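Local coordinates for protein xyloglucan-specific endo-beta-1,4-glucanase BoGH9A (Bacteroides ovatus, PDB 6DHT) that cleaves the beta-1,4-linked glucan backbone of xyloglucans at internal positions, releasing xyloglucan oligosaccharides at the outer membrane of a gut symbiont, at residues Gly512-Pro520 / Ala531-Asp539; Trp166-Lys174 / Val249-Arg258. All coordinates share one frame; numbering follows the deposited sequence.

Interaction 1: residues Gly512-Pro520 / Ala531-Asp539; sequences GFLVGGPNP and ASPDESYVD
Ser-536, at the centre of an inverse gamma turn, meets the Pro-518 to Pro-520 backbone with both its carbonyl and its side chain. Ser-536 O accepts the N-H of Asn-519 (N to O 3.0 Å, 162° at the hydrogen), with the donor above the carbonyl plane, and lies 3.3 Å from Pro-518 CA in a CA-H...O contact. With OG anti to the carbonyl carbon (chi1 -62°), Ser-536 OG donates to Ser-532 O at 3.3 Å while resting beside Pro-520 CB; it and the Glu-535 N-H reach Ser-532 O from opposite faces of its carbonyl plane. Replacing Ser-536 by an alanine would probably leave Ser-532 O without its second donor and remove the hydroxyl's packing on Pro-520. Pro-518 CB packs on Pro-533 O (3.4 Å) and its CG on Asp-534 O. Pro-520 CG meets Pro-533 CB at 3.9 Å. Tyr-537 CG, anti to the backbone N (chi1 167°), carries the ring along the Gly-517 to Pro-518 backbone to Val-515, whose CG2 lies 3.9 Å from Tyr-537 CE1. Tyr-537 OH bonds to Asn-547. Helix 544-547 touches the side chains of Val-515, Asn-519 and Tyr-537, helix 461-474 meets Asp-534, and an Asp-534 to Trp-67 hydrogen bond ties this loop to the Ig-like domain.

Interaction 2: residues Trp166-Lys174 / Val249-Arg258; sequences WYDAGDYNK and VKPVDCKQQR
Tyr-172 and Arg-258 join two loops of the family 9 catalytic domain, an (alpha/alpha)6 barrel in this family; 166-174 carries the Asp-Ala-Gly-Asp sequence (168-171) that ends in Asp-171, the predicted nucleophile. With CG anti to the carbonyl carbon (chi1 -68°), the Tyr-172 ring extends to 249-254. At the far end Tyr-172 OH donates to Val-249 O at 2.7 Å, and that oxygen lies at the ring edge, near the ring plane. Pro-251 crosses the tyrosine at about a right angle, its CG 3.9 Å from Tyr-172 CE1. Cys-254 SG meets the ring obliquely, 3.7 Å from Tyr-172 CD2, in a sulfur-aromatic contact. Tyr-172 CD1 in turn sits 3.5 Å above the centre of the Tyr-167 ring. The Tyr-167 hydroxyl, bonded to His-138, also touches Pro-251 CB, and the proline is thereby wedged against both tyrosines, with Leu-500 of helix 499-503 touching it as well.

Within 166-174, Asp-171 OD2, also bonded to Tyr-175 OH, accepts from Asn-173 ND2 at 2.9 Å on its anti lone pair. The arginine chain of Arg-258 bends at chi2 and chi3, and Asp-140 engages its NE in a salt bridge. Asp-140 also pairs with Lys-174, whose charge probably is offset in this way beside the arginine. Both terminal nitrogens of Arg-258 converge on one acceptor, Tyr-172 O: NH2 reaches it in the carbonyl plane at 3.1 Å, while NH1 comes from above that plane at 2.9 Å.

In the fold
Interactions 1 and 2 lie on the same catalytic domain, their centres 25 Å apart and their nearest atoms about 6 Å apart without touching. Each contains one predicted catalytic aspartate: Asp-539 in 531-539 and Asp-171 in 166-174. The predicted proton donor Glu-548 relates the two, its side chain being about 7 Å from that of Val-515 and about 10 Å from that of Asn-173. The side chain of His-497, also predicted to act in catalysis, is about 7 Å from that of Val-515 and about 10 Å from that of Tyr-172. Gln-118 bridges them further, touched by Phe-513 and backbone-bonded to Tyr-167. The side chain of Asn-519 is about 3 Å from a bound di(hydroxyethyl)ether.

Interaction 1: residues Gly512-Pro520 / Ala531-Asp539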
loop_
_atom_site.group_PDB
_atom_site.type_symbol
_atom_site.label_atom_id
_atom_site.label_comp_id
_atom_site.label_asym_id
_atom_site.label_seq_id
_atom_site.Cartn_x
_atom_site.Cartn_y
_atom_site.Cartn_z
ATOM N N GLY A 512 -2.519 10.726 -6.579
ATOM C CA GLY A 512 -1.741 9.538 -6.256
ATOM C C GLY A 512 -2.336 8.594 -5.233
ATOM O O GLY A 512 -1.687 7.595 -4.907
ATOM N N PHE A 513 -3.538 8.871 -4.721
ATOM C CA PHE A 513 -4.144 8.044 -3.686
ATOM C C PHE A 513 -5.091 6.997 -4.224
ATOM O O PHE A 513 -5.997 7.317 -4.970
ATOM C CB PHE A 513 -4.919 8.920 -2.700
ATOM C CG PHE A 513 -4.041 9.797 -1.848
ATOM C CD1 PHE A 513 -3.613 11.024 -2.295
ATOM C CD2 PHE A 513 -3.650 9.390 -0.588
ATOM C CE1 PHE A 513 -2.765 11.827 -1.478
ATOM C CE2 PHE A 513 -2.826 10.183 0.235
ATOM C CZ PHE A 513 -2.405 11.407 -0.214
ATOM N N LEU A 514 -4.896 5.747 -3.806
ATOM C CA LEU A 514 -5.807 4.652 -4.082
ATOM C C LEU A 514 -6.969 4.715 -3.100
ATOM O O LEU A 514 -6.764 4.623 -1.879
ATOM C CB LEU A 514 -5.088 3.313 -3.902
ATOM C CG LEU A 514 -5.951 2.067 -4.148
ATOM C CD1 LEU A 514 -6.587 2.044 -5.514
ATOM C CD2 LEU A 514 -5.066 0.843 -3.974
ATOM N N VAL A 515 -8.176 4.866 -3.605
ATOM C CA VAL A 515 -9.313 4.860 -2.691
ATOM C C VAL A 515 -9.691 3.425 -2.316
ATOM O O VAL A 515 -9.348 2.476 -3.012
ATOM C CB VAL A 515 -10.546 5.642 -3.268
ATOM C CG1 VAL A 515 -10.160 7.078 -3.548
ATOM C CG2 VAL A 515 -11.085 4.981 -4.523
ATOM N N GLY A 516 -10.407 3.249 -1.212
ATOM C CA GLY A 516 -10.676 1.918 -0.688
ATOM C C GLY A 516 -11.423 1.000 -1.643
ATOM O O GLY A 516 -11.124 -0.186 -1.753
ATOM N N GLY A 517 -12.440 1.539 -2.312
ATOM C CA GLY A 517 -13.168 0.841 -3.356
ATOM C C GLY A 517 -14.496 0.290 -2.911
ATOM O O GLY A 517 -14.910 0.488 -1.764
ATOM N N PRO A 518 -15.145 -0.428 -3.827
ATOM C CA PRO A 518 -16.506 -0.932 -3.585
ATOM C C PRO A 518 -16.599 -1.734 -2.309
ATOM O O PRO A 518 -15.783 -2.605 -2.076
ATOM C CB PRO A 518 -16.764 -1.848 -4.787
ATOM C CG PRO A 518 -15.849 -1.396 -5.843
ATOM C CD PRO A 518 -14.640 -0.801 -5.155
ATOM N N ASN A 519 -17.652 -1.483 -1.537
ATOM C CA ASN A 519 -17.815 -2.016 -0.192
ATOM C C ASN A 519 -19.306 -2.035 0.137
ATOM O O ASN A 519 -19.857 -1.003 0.462
ATOM C CB ASN A 519 -17.056 -1.135 0.808
ATOM C CG ASN A 519 -17.250 -1.550 2.266
ATOM O OD1 ASN A 519 -16.945 -0.782 3.188
ATOM N ND2 ASN A 519 -17.704 -2.770 2.486
ATOM N N PRO A 520 -19.947 -3.205 0.023
ATOM C CA PRO A 520 -21.393 -3.312 0.280
ATOM C C PRO A 520 -21.694 -3.504 1.756
ATOM O O PRO A 520 -20.802 -3.297 2.577
ATOM C CB PRO A 520 -21.784 -4.563 -0.501
ATOM C CG PRO A 520 -20.579 -5.398 -0.507
ATOM C CD PRO A 520 -19.400 -4.450 -0.540
ATOM N N ALA A 531 -27.971 -5.027 -4.335
ATOM C CA ALA A 531 -27.205 -4.354 -5.380
ATOM C C ALA A 531 -25.920 -5.140 -5.674
ATOM O O ALA A 531 -25.566 -6.056 -4.925
ATOM C CB ALA A 531 -26.884 -2.915 -4.959
ATOM N N SER A 532 -25.232 -4.790 -6.762
ATOM C CA SER A 532 -23.992 -5.462 -7.134
ATOM C C SER A 532 -22.826 -5.012 -6.233
ATOM O O SER A 532 -22.527 -3.820 -6.152
ATOM C CB SER A 532 -23.658 -5.183 -8.597
ATOM O OG SER A 532 -24.559 -5.847 -9.473
ATOM N N PRO A 533 -22.171 -5.964 -5.547
ATOM C CA PRO A 533 -21.094 -5.601 -4.622
ATOM C C PRO A 533 -19.957 -4.829 -5.280
ATOM O O PRO A 533 -19.393 -3.959 -4.603
ATOM C CB PRO A 533 -20.560 -6.956 -4.135
ATOM C CG PRO A 533 -21.535 -7.930 -4.486
ATOM C CD PRO A 533 -22.316 -7.422 -5.649
ATOM N N ASP A 534 -19.633 -5.134 -6.536
ATOM C CA ASP A 534 -18.518 -4.472 -7.225
ATOM C C ASP A 534 -18.880 -3.079 -7.749
ATOM O O ASP A 534 -18.054 -2.383 -8.348
ATOM C CB ASP A 534 -17.903 -5.367 -8.315
ATOM C CG ASP A 534 -18.892 -5.854 -9.358
ATOM O OD1 ASP A 534 -20.123 -5.680 -9.183
ATOM O OD2 ASP A 534 -18.440 -6.440 -10.360
ATOM N N GLU A 535 -20.125 -2.670 -7.510
ATOM C CA GLU A 535 -20.593 -1.354 -7.899
ATOM C C GLU A 535 -20.970 -0.502 -6.679
ATOM O O GLU A 535 -21.461 0.626 -6.816
ATOM C CB GLU A 535 -21.796 -1.514 -8.839
ATOM C CG GLU A 535 -21.469 -2.228 -10.152
ATOM C CD GLU A 535 -22.678 -2.362 -11.072
ATOM O OE1 GLU A 535 -23.731 -1.761 -10.772
ATOM O OE2 GLU A 535 -22.572 -3.072 -12.087
ATOM N N SER A 536 -20.730 -1.039 -5.483
ATOM C CA SER A 536 -21.029 -0.340 -4.238
ATOM C C SER A 536 -19.955 0.680 -3.883
ATOM O O SER A 536 -19.334 0.598 -2.824
ATOM C CB SER A 536 -21.189 -1.317 -3.078
ATOM O OG SER A 536 -22.278 -2.188 -3.332
ATOM N N TYR A 537 -19.808 1.666 -4.755
ATOM C CA TYR A 537 -18.777 2.688 -4.650
ATOM C C TYR A 537 -19.437 4.039 -4.955
ATOM O O TYR A 537 -20.185 4.148 -5.922
ATOM C CB TYR A 537 -17.613 2.390 -5.652
ATOM C CG TYR A 537 -16.690 3.571 -5.791
ATOM C CD1 TYR A 537 -15.780 3.870 -4.787
ATOM C CD2 TYR A 537 -16.761 4.420 -6.885
ATOM C CE1 TYR A 537 -14.987 4.973 -4.860
ATOM C CE2 TYR A 537 -15.980 5.559 -6.952
ATOM C CZ TYR A 537 -15.069 5.803 -5.942
ATOM O OH TYR A 537 -14.302 6.943 -5.967
ATOM N N VAL A 538 -19.157 5.024 -4.119
ATOM C CA VAL A 538 -19.567 6.399 -4.368
ATOM C C VAL A 538 -18.394 7.361 -4.200
ATOM O O VAL A 538 -17.697 7.336 -3.201
ATOM C CB VAL A 538 -20.746 6.855 -3.416
ATOM C CG1 VAL A 538 -22.021 6.169 -3.825
ATOM C CG2 VAL A 538 -20.424 6.600 -1.956
ATOM N N ASP A 539 -18.243 8.240 -5.189
ATOM C CA ASP A 539 -17.208 9.258 -5.158
ATOM C C ASP A 539 -17.745 10.529 -4.485
ATOM O O ASP A 539 -18.039 11.538 -5.143
ATOM C CB ASP A 539 -16.716 9.517 -6.572
ATOM C CG ASP A 539 -15.581 10.526 -6.627
ATOM O OD1 ASP A 539 -14.866 10.682 -5.613
ATOM O OD2 ASP A 539 -15.443 11.141 -7.723
#

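Interaction 2: residues Trp166-Lys174 / Val249-Arg258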
loop_
_atom_site.group_PDB
_atom_site.type_symbol
_atom_site.label_atom_id
_atom_site.label_comp_id
_atom_site.label_asym_id
_atom_site.label_seq_id
_atom_site.Cartn_x
_atom_site.Cartn_y
_atom_site.Cartn_z
ATOM N N TRP A 166 3.812 10.782 8.960
ATOM C CA TRP A 166 2.695 11.052 8.067
ATOM C C TRP A 166 1.340 11.061 8.784
ATOM O O TRP A 166 1.124 10.278 9.693
ATOM C CB TRP A 166 2.579 9.980 6.975
ATOM C CG TRP A 166 3.829 9.700 6.194
ATOM C CD1 TRP A 166 4.556 10.585 5.459
ATOM C CD2 TRP A 166 4.464 8.424 6.044
ATOM N NE1 TRP A 166 5.621 9.937 4.865
ATOM C CE2 TRP A 166 5.584 8.610 5.209
ATOM C CE3 TRP A 166 4.188 7.149 6.529
ATOM C CZ2 TRP A 166 6.411 7.560 4.844
ATOM C CZ3 TRP A 166 5.012 6.105 6.157
ATOM C CH2 TRP A 166 6.101 6.317 5.322
ATOM N N TYR A 167 0.408 11.869 8.303
ATOM C CA TYR A 167 -0.988 11.628 8.593
ATOM C C TYR A 167 -1.339 10.229 8.078
ATOM O O TYR A 167 -0.944 9.843 6.974
ATOM C CB TYR A 167 -1.877 12.636 7.899
ATOM C CG TYR A 167 -1.687 14.074 8.299
ATOM C CD1 TYR A 167 -1.720 14.462 9.627
ATOM C CD2 TYR A 167 -1.494 15.057 7.326
ATOM C CE1 TYR A 167 -1.562 15.787 9.972
ATOM C CE2 TYR A 167 -1.319 16.378 7.673
ATOM C CZ TYR A 167 -1.367 16.729 8.999
ATOM O OH TYR A 167 -1.188 18.047 9.362
ATOM N N ASP A 168 -2.100 9.464 8.846
ATOM C CA ASP A 168 -2.403 8.090 8.476
ATOM C C ASP A 168 -3.230 7.957 7.204
ATOM O O ASP A 168 -3.035 7.012 6.422
ATOM C CB ASP A 168 -3.172 7.407 9.593
ATOM C CG ASP A 168 -3.162 5.904 9.480
ATOM O OD1 ASP A 168 -2.061 5.314 9.367
ATOM O OD2 ASP A 168 -4.244 5.303 9.546
ATOM N N ALA A 169 -4.221 8.829 7.010
ATOM C CA ALA A 169 -5.278 8.502 6.084
ATOM C C ALA A 169 -6.143 9.724 5.843
ATOM O O ALA A 169 -5.624 10.824 5.660
ATOM C CB ALA A 169 -6.098 7.350 6.675
ATOM N N GLY A 170 -7.463 9.538 5.839
ATOM C CA GLY A 170 -8.358 10.669 5.747
ATOM C C GLY A 170 -8.402 11.497 7.014
ATOM O O GLY A 170 -8.976 12.607 6.987
ATOM N N ASP A 171 -7.842 10.976 8.103
ATOM C CA ASP A 171 -7.694 11.666 9.401
ATOM C C ASP A 171 -6.249 12.123 9.621
ATOM O O ASP A 171 -5.341 11.795 8.824
ATOM C CB ASP A 171 -8.141 10.768 10.562
ATOM C CG ASP A 171 -7.254 9.572 10.767
ATOM O OD1 ASP A 171 -7.138 8.777 9.791
ATOM O OD2 ASP A 171 -6.738 9.427 11.899
ATOM N N TYR A 172 -6.006 12.827 10.726
ATOM C CA TYR A 172 -4.736 13.508 10.964
ATOM C C TYR A 172 -3.900 12.895 12.095
ATOM O O TYR A 172 -2.944 13.495 12.550
ATOM C CB TYR A 172 -5.016 14.984 11.282
ATOM C CG TYR A 172 -5.566 15.840 10.161
ATOM C CD1 TYR A 172 -5.019 15.817 8.872
ATOM C CD2 TYR A 172 -6.629 16.718 10.394
ATOM C CE1 TYR A 172 -5.506 16.640 7.876
ATOM C CE2 TYR A 172 -7.116 17.527 9.414
ATOM C CZ TYR A 172 -6.583 17.498 8.130
ATOM O OH TYR A 172 -7.030 18.296 7.104
ATOM N N ASN A 173 -4.244 11.684 12.514
ATOM C CA ASN A 173 -3.516 10.993 13.560
ATOM C C ASN A 173 -2.399 10.108 13.008
ATOM O O ASN A 173 -2.365 9.880 11.798
ATOM C CB ASN A 173 -4.533 10.220 14.394
ATOM C CG ASN A 173 -5.628 11.139 14.911
ATOM O OD1 ASN A 173 -5.343 12.003 15.743
ATOM N ND2 ASN A 173 -6.824 11.030 14.353
ATOM N N LYS A 174 -1.483 9.669 13.853
ATOM C CA LYS A 174 -0.282 8.946 13.409
ATOM C C LYS A 174 -0.214 7.657 14.195
ATOM O O LYS A 174 -0.220 7.690 15.424
ATOM C CB LYS A 174 0.965 9.789 13.641
ATOM C CG LYS A 174 0.854 11.177 13.026
ATOM C CD LYS A 174 2.117 11.987 13.076
ATOM C CE LYS A 174 2.626 12.157 14.494
ATOM N NZ LYS A 174 3.659 13.212 14.581
ATOM N N VAL A 249 -11.454 20.100 8.370
ATOM C CA VAL A 249 -10.800 21.394 8.449
ATOM C C VAL A 249 -9.331 21.257 8.078
ATOM O O VAL A 249 -8.787 20.151 8.095
ATOM C CB VAL A 249 -10.897 21.974 9.865
ATOM C CG1 VAL A 249 -12.369 22.097 10.279
ATOM C CG2 VAL A 249 -10.173 21.135 10.874
ATOM N N LYS A 250 -8.694 22.374 7.753
ATOM C CA LYS A 250 -7.283 22.367 7.406
ATOM C C LYS A 250 -6.429 22.039 8.626
ATOM O O LYS A 250 -6.810 22.325 9.757
ATOM C CB LYS A 250 -6.859 23.732 6.872
ATOM C CG LYS A 250 -7.520 24.199 5.615
ATOM C CD LYS A 250 -7.212 25.698 5.412
ATOM C CE LYS A 250 -8.081 26.345 4.347
ATOM N NZ LYS A 250 -7.513 26.149 2.997
ATOM N N PRO A 251 -5.249 21.446 8.418
ATOM C CA PRO A 251 -4.417 21.167 9.596
ATOM C C PRO A 251 -4.136 22.380 10.506
ATOM O O PRO A 251 -4.161 22.249 11.731
ATOM C CB PRO A 251 -3.121 20.638 8.975
ATOM C CG PRO A 251 -3.561 19.982 7.728
ATOM C CD PRO A 251 -4.698 20.828 7.202
ATOM N N VAL A 252 -3.907 23.553 9.926
ATOM C CA VAL A 252 -3.616 24.733 10.735
ATOM C C VAL A 252 -4.793 25.175 11.602
ATOM O O VAL A 252 -4.604 25.916 12.568
ATOM C CB VAL A 252 -3.130 25.908 9.873
ATOM C CG1 VAL A 252 -1.778 25.580 9.260
ATOM C CG2 VAL A 252 -4.135 26.256 8.818
ATOM N N ASP A 253 -5.998 24.716 11.270
ATOM C CA ASP A 253 -7.195 25.048 12.052
ATOM C C ASP A 253 -7.567 23.990 13.107
ATOM O O ASP A 253 -8.576 24.126 13.820
ATOM C CB ASP A 253 -8.351 25.314 11.091
ATOM C CG ASP A 253 -8.056 26.476 10.149
ATOM O OD1 ASP A 253 -7.373 27.426 10.585
ATOM O OD2 ASP A 253 -8.469 26.440 8.981
ATOM N N CYS A 254 -6.745 22.951 13.228
ATOM C CA CYS A 254 -6.987 21.909 14.214
ATOM C C CYS A 254 -6.551 22.383 15.590
ATOM O O CYS A 254 -5.484 22.977 15.737
ATOM C CB CYS A 254 -6.232 20.631 13.837
ATOM S SG CYS A 254 -6.929 19.795 12.411
ATOM N N LYS A 255 -7.371 22.129 16.602
ATOM C CA LYS A 255 -7.107 22.693 17.920
ATOM C C LYS A 255 -7.128 21.683 19.055
ATOM O O LYS A 255 -6.740 22.016 20.168
ATOM C CB LYS A 255 -8.093 23.837 18.184
ATOM C CG LYS A 255 -7.852 25.015 17.252
ATOM C CD LYS A 255 -8.899 26.102 17.357
ATOM C CE LYS A 255 -8.764 27.072 16.182
ATOM N NZ LYS A 255 -7.334 27.373 15.829
ATOM N N GLN A 256 -7.578 20.460 18.801
ATOM C CA GLN A 256 -7.579 19.440 19.849
ATOM C C GLN A 256 -6.182 19.117 20.363
ATOM O O GLN A 256 -5.192 19.205 19.633
ATOM C CB GLN A 256 -8.239 18.154 19.374
ATOM C CG GLN A 256 -9.731 18.172 19.320
ATOM C CD GLN A 256 -10.294 16.791 19.049
ATOM O OE1 GLN A 256 -10.280 15.916 19.919
ATOM N NE2 GLN A 256 -10.736 16.568 17.818
ATOM N N GLN A 257 -6.106 18.724 21.627
ATOM C CA GLN A 257 -4.839 18.345 22.233
ATOM C C GLN A 257 -4.385 16.990 21.671
ATOM O O GLN A 257 -5.215 16.109 21.432
ATOM C CB GLN A 257 -4.985 18.287 23.767
ATOM C CG GLN A 257 -3.779 17.757 24.531
ATOM C CD GLN A 257 -2.542 18.635 24.383
ATOM O OE1 GLN A 257 -1.513 18.193 23.857
ATOM N NE2 GLN A 257 -2.629 19.879 24.860
ATOM N N ARG A 258 -3.073 16.849 21.493
ATOM C CA ARG A 258 -2.460 15.616 20.976
ATOM C C ARG A 258 -1.872 14.776 22.106
ATOM O O ARG A 258 -1.200 15.305 23.000
ATOM C CB ARG A 258 -1.369 15.964 19.949
ATOM C CG ARG A 258 -1.878 16.742 18.739
ATOM C CD ARG A 258 -2.508 15.842 17.698
ATOM N NE ARG A 258 -1.547 15.444 16.668
ATOM C CZ ARG A 258 -1.900 14.873 15.515
ATOM N NH1 ARG A 258 -3.159 14.576 15.245
ATOM N NH2 ARG A 258 -0.960 14.562 14.634
#